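Local structure of large adhesion protein (Lap) involved in biofilm formation (Marinobacter hydrocarbonoclasticus, 6XI3) at residues A27-N39 with N45-V59. The protein is a large bacterial adhesin involved in biofilm formation, whose tandem Ig-like beta-sandwich repeats, with calcium ions bound between them, probably extend it toward its target. Residues are numbered along the deposited sequence; the frame is centred on the assembly and turned at random.
Sequences AGALTVSLDTVDN and NLSGTTTDVAPNEQV. With EDO (1,2-ethanediol), chain K.
Strands 29-38 and 45-51 pair as an antiparallel beta hairpin, their axes 4.6 Å apart and their directions 159° apart, on one sheet of the first Ig-like beta-sandwich domain of the fragment. A29-T51 and S33-S47 are hydrogen-bonded pairs; L30-T50 and L34-L46 are non-hydrogen-bonded ones. A classic beta bulge then shifts the register: D35 N (2.8 Å) and T36 N (3.3 Å) both donate to N45 O, approaching from the same face of its carbonyl plane, while N45 N returns a bond to T36 O.

The two faces differ in character. L30, V32 and L34, at every second position of their strand, and L46 of the partner strand turn to the inner one, where L30 and V32 pack against Y83 of strand 82-89 and A102 of strand 96-105, bridging the sandwich. L30 CG stands anti to the backbone N (chi1 169°), and with the second torsion near +60° CD1 comes within 3.7 Å of T50 CG2; V59, on the facing sheet, approaches the same methyl. L34 CD1 meets L46 CD2 at 3.5 Å, the two side chains crossing at a slant.

The other face is polar and largely exposed. The hydroxyls of T31 and T49 share a hydrogen bond, OG1 to OG1, of 2.7 Å. At the bulge, the carboxylate of D35 is gripped through both oxygens, which should fix its rotation: S33 OG donates to OD1 from the syn side, 28° out of the carboxylate plane, and S47 OG, reaching across from the partner strand, donates to the syn lone pair of D35 OD2 at 2.6 Å.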
loop_
_atom_site.group_PDB
_atom_site.type_symbol
_atom_site.label_atom_id
_atom_site.label_comp_id
_atom_site.label_asym_id
_atom_site.label_seq_id
_atom_site.Cartn_x
_atom_site.Cartn_y
_atom_site.Cartn_z
ATOM N N ALA A 27 3.680 -74.373 29.379
ATOM C CA ALA A 27 3.140 -73.554 28.236
ATOM C C ALA A 27 4.260 -72.669 27.663
ATOM O O ALA A 27 4.949 -71.974 28.457
ATOM C CB ALA A 27 1.949 -72.734 28.679
ATOM N N GLY A 28 4.468 -72.723 26.343
ATOM C CA GLY A 28 5.522 -71.930 25.682
ATOM C C GLY A 28 5.260 -70.442 25.824
ATOM O O GLY A 28 4.101 -70.046 25.678
ATOM N N ALA A 29 6.273 -69.620 26.100
ATOM C CA ALA A 29 6.071 -68.144 26.204
ATOM C C ALA A 29 7.296 -67.415 25.645
ATOM O O ALA A 29 8.411 -67.966 25.679
ATOM C CB ALA A 29 5.759 -67.745 27.633
ATOM N N LEU A 30 7.076 -66.246 25.060
ATOM C CA LEU A 30 8.160 -65.374 24.564
ATOM C C LEU A 30 7.835 -63.948 24.988
ATOM O O LEU A 30 6.665 -63.539 24.839
ATOM C CB LEU A 30 8.265 -65.522 23.041
ATOM C CG LEU A 30 9.132 -64.521 22.285
ATOM C CD1 LEU A 30 10.585 -64.683 22.662
ATOM C CD2 LEU A 30 8.957 -64.744 20.793
ATOM N N THR A 31 8.839 -63.219 25.471
ATOM C CA THR A 31 8.751 -61.741 25.663
ATOM C C THR A 31 9.866 -61.078 24.872
ATOM O O THR A 31 10.973 -61.675 24.738
ATOM C CB THR A 31 8.857 -61.300 27.132
ATOM O OG1 THR A 31 10.198 -61.564 27.550
ATOM C CG2 THR A 31 7.877 -62.000 28.056
ATOM N N VAL A 32 9.632 -59.826 24.491
ATOM C CA VAL A 32 10.698 -58.970 23.926
ATOM C C VAL A 32 10.548 -57.583 24.558
ATOM O O VAL A 32 9.417 -57.182 24.806
ATOM C CB VAL A 32 10.612 -58.961 22.394
ATOM C CG1 VAL A 32 9.361 -58.234 21.896
ATOM C CG2 VAL A 32 11.873 -58.404 21.767
ATOM N N SER A 33 11.651 -56.894 24.844
ATOM C CA SER A 33 11.625 -55.483 25.296
ATOM C C SER A 33 12.601 -54.720 24.433
ATOM O O SER A 33 13.616 -55.300 24.069
ATOM C CB SER A 33 11.920 -55.299 26.769
ATOM O OG SER A 33 13.153 -55.880 27.086
ATOM N N LEU A 34 12.249 -53.470 24.125
ATOM C CA LEU A 34 13.167 -52.505 23.490
ATOM C C LEU A 34 13.799 -51.713 24.638
ATOM O O LEU A 34 13.107 -50.906 25.233
ATOM C CB LEU A 34 12.354 -51.656 22.523
ATOM C CG LEU A 34 13.109 -50.517 21.851
ATOM C CD1 LEU A 34 14.247 -51.036 20.978
ATOM C CD2 LEU A 34 12.139 -49.693 21.034
ATOM N N ASP A 35 15.040 -52.021 24.992
ATOM C CA ASP A 35 15.670 -51.488 26.224
ATOM C C ASP A 35 16.187 -50.082 25.983
ATOM O O ASP A 35 16.055 -49.262 26.888
ATOM C CB ASP A 35 16.784 -52.391 26.691
ATOM C CG ASP A 35 16.215 -53.765 26.993
ATOM O OD1 ASP A 35 15.128 -53.818 27.587
ATOM O OD2 ASP A 35 16.855 -54.735 26.632
ATOM N N THR A 36 16.778 -49.819 24.830
ATOM C CA THR A 36 17.314 -48.467 24.540
ATOM C C THR A 36 17.227 -48.210 23.044
ATOM O O THR A 36 17.425 -49.126 22.251
ATOM C CB THR A 36 18.758 -48.238 25.026
ATOM O OG1 THR A 36 19.662 -48.788 24.077
ATOM C CG2 THR A 36 19.093 -48.821 26.379
ATOM N N VAL A 37 16.919 -46.975 22.699
ATOM C CA VAL A 37 17.096 -46.435 21.335
ATOM C C VAL A 37 18.116 -45.319 21.496
ATOM O O VAL A 37 17.834 -44.371 22.297
ATOM C CB VAL A 37 15.788 -45.894 20.749
ATOM C CG1 VAL A 37 16.015 -45.190 19.417
ATOM C CG2 VAL A 37 14.752 -46.987 20.628
ATOM N N ASP A 38 19.251 -45.472 20.821
ATOM C CA ASP A 38 20.321 -44.452 20.783
ATOM C C ASP A 38 20.140 -43.631 19.504
ATOM O O ASP A 38 20.601 -44.076 18.444
ATOM C CB ASP A 38 21.687 -45.125 20.924
ATOM C CG ASP A 38 22.849 -44.152 21.043
ATOM O OD1 ASP A 38 22.720 -42.999 20.540
ATOM O OD2 ASP A 38 23.892 -44.580 21.562
ATOM N N ASN A 39 19.535 -42.458 19.644
ATOM C CA ASN A 39 19.252 -41.485 18.559
ATOM C C ASN A 39 20.535 -41.017 17.859
ATOM O O ASN A 39 20.472 -40.789 16.624
ATOM C CB ASN A 39 18.406 -40.332 19.101
ATOM C CG ASN A 39 16.992 -40.781 19.378
ATOM O OD1 ASN A 39 16.371 -41.440 18.546
ATOM N ND2 ASN A 39 16.458 -40.424 20.528
ATOM N N ASN A 45 18.992 -51.539 21.465
ATOM C CA ASN A 45 19.293 -52.726 22.299
ATOM C C ASN A 45 17.956 -53.356 22.664
ATOM O O ASN A 45 17.006 -52.594 23.101
ATOM C CB ASN A 45 20.117 -52.383 23.537
ATOM C CG ASN A 45 21.391 -51.620 23.238
ATOM O OD1 ASN A 45 21.847 -51.556 22.086
ATOM N ND2 ASN A 45 21.991 -51.086 24.301
ATOM N N LEU A 46 17.886 -54.674 22.447
ATOM C CA LEU A 46 16.701 -55.531 22.686
ATOM C C LEU A 46 17.102 -56.640 23.650
ATOM O O LEU A 46 18.242 -57.108 23.559
ATOM C CB LEU A 46 16.303 -56.223 21.383
ATOM C CG LEU A 46 16.141 -55.338 20.171
ATOM C CD1 LEU A 46 16.016 -56.188 18.934
ATOM C CD2 LEU A 46 14.922 -54.461 20.337
ATOM N N SER A 47 16.143 -57.144 24.408
ATOM C CA SER A 47 16.297 -58.395 25.180
ATOM C C SER A 47 14.951 -59.113 25.283
ATOM O O SER A 47 13.898 -58.536 24.940
ATOM C CB SER A 47 16.906 -58.112 26.540
ATOM O OG SER A 47 16.141 -57.154 27.257
ATOM N N GLY A 48 14.982 -60.357 25.741
ATOM C CA GLY A 48 13.737 -61.016 26.158
ATOM C C GLY A 48 14.001 -62.291 26.919
ATOM O O GLY A 48 15.194 -62.583 27.299
ATOM N N THR A 49 12.918 -63.013 27.127
ATOM C CA THR A 49 12.855 -64.275 27.895
ATOM C C THR A 49 12.016 -65.256 27.096
ATOM O O THR A 49 11.158 -64.819 26.302
ATOM C CB THR A 49 12.256 -64.056 29.294
ATOM O OG1 THR A 49 10.895 -63.657 29.095
ATOM C CG2 THR A 49 13.020 -63.018 30.088
ATOM N N THR A 50 12.199 -66.540 27.387
ATOM C CA THR A 50 11.407 -67.633 26.793
ATOM C C THR A 50 11.140 -68.649 27.874
ATOM O O THR A 50 11.944 -68.719 28.793
ATOM C CB THR A 50 12.110 -68.321 25.615
ATOM O OG1 THR A 50 13.338 -68.886 26.102
ATOM C CG2 THR A 50 12.335 -67.380 24.465
ATOM N N THR A 51 10.051 -69.383 27.711
ATOM C CA THR A 51 9.691 -70.574 28.518
ATOM C C THR A 51 9.469 -71.691 27.512
ATOM O O THR A 51 8.766 -71.421 26.504
ATOM C CB THR A 51 8.437 -70.324 29.375
ATOM O OG1 THR A 51 8.644 -69.147 30.151
ATOM C CG2 THR A 51 8.141 -71.459 30.328
ATOM N N ASP A 52 10.065 -72.857 27.748
ATOM C CA ASP A 52 9.813 -74.077 26.950
ATOM C C ASP A 52 10.299 -73.859 25.527
ATOM O O ASP A 52 9.760 -74.537 24.645
ATOM C CB ASP A 52 8.323 -74.419 26.852
ATOM C CG ASP A 52 7.756 -74.937 28.152
ATOM O OD1 ASP A 52 8.559 -75.234 29.065
ATOM O OD2 ASP A 52 6.512 -75.025 28.250
ATOM N N VAL A 53 11.260 -72.960 25.323
ATOM C CA VAL A 53 12.052 -72.892 24.064
ATOM C C VAL A 53 13.424 -73.497 24.365
ATOM O O VAL A 53 14.026 -73.136 25.410
ATOM C CB VAL A 53 12.164 -71.451 23.531
ATOM C CG1 VAL A 53 13.017 -71.383 22.278
ATOM C CG2 VAL A 53 10.793 -70.810 23.293
ATOM N N ALA A 54 13.907 -74.387 23.500
ATOM C CA ALA A 54 15.209 -75.070 23.683
ATOM C C ALA A 54 16.328 -74.045 23.575
ATOM O O ALA A 54 16.347 -73.230 22.642
ATOM C CB ALA A 54 15.430 -76.172 22.686
ATOM N N PRO A 55 17.307 -74.088 24.501
ATOM C CA PRO A 55 18.530 -73.307 24.321
ATOM C C PRO A 55 19.142 -73.668 22.954
ATOM O O PRO A 55 19.052 -74.813 22.555
ATOM C CB PRO A 55 19.397 -73.715 25.515
ATOM C CG PRO A 55 18.432 -74.272 26.543
ATOM C CD PRO A 55 17.321 -74.902 25.736
ATOM N N ASN A 56 19.661 -72.655 22.252
ATOM C CA ASN A 56 20.325 -72.739 20.930
ATOM C C ASN A 56 19.305 -72.628 19.792
ATOM O O ASN A 56 19.733 -72.611 18.608
ATOM C CB ASN A 56 21.263 -73.958 20.877
ATOM C CG ASN A 56 22.358 -73.845 21.930
ATOM O OD1 ASN A 56 22.900 -72.757 22.136
ATOM N ND2 ASN A 56 22.697 -74.943 22.595
ATOM N N GLU A 57 18.021 -72.471 20.108
ATOM C CA GLU A 57 17.013 -72.071 19.098
ATOM C C GLU A 57 17.133 -70.550 18.920
ATOM O O GLU A 57 17.824 -69.911 19.737
ATOM C CB GLU A 57 15.617 -72.497 19.517
ATOM C CG GLU A 57 15.473 -74.015 19.522
ATOM C CD GLU A 57 15.725 -74.674 18.175
ATOM O OE1 GLU A 57 15.157 -74.195 17.190
ATOM O OE2 GLU A 57 16.546 -75.614 18.102
ATOM N N GLN A 58 16.541 -70.033 17.859
ATOM C CA GLN A 58 16.646 -68.613 17.467
ATOM C C GLN A 58 15.312 -67.903 17.717
ATOM O O GLN A 58 14.233 -68.552 17.609
ATOM C CB GLN A 58 17.095 -68.507 16.005
ATOM C CG GLN A 58 18.604 -68.654 15.855
ATOM C CD GLN A 58 19.077 -70.053 16.151
ATOM O OE1 GLN A 58 18.654 -70.969 15.467
ATOM N NE2 GLN A 58 19.971 -70.216 17.135
ATOM N N VAL A 59 15.422 -66.619 18.075
ATOM C CA VAL A 59 14.315 -65.637 18.092
ATOM C C VAL A 59 14.487 -64.737 16.879
ATOM O O VAL A 59 15.534 -64.113 16.771
ATOM C CB VAL A 59 14.289 -64.804 19.373
ATOM C CG1 VAL A 59 13.117 -63.843 19.353
ATOM C CG2 VAL A 59 14.272 -65.664 20.618
HETATM C C1 EDO K . 6.601 -55.324 25.488
HETATM O O1 EDO K . 7.676 -54.570 26.049
HETATM C C2 EDO K . 6.964 -56.747 25.116
HETATM O O2 EDO K . 7.004 -57.671 26.214
HETATM O O HOH W 1 21.677 -48.870 21.341
#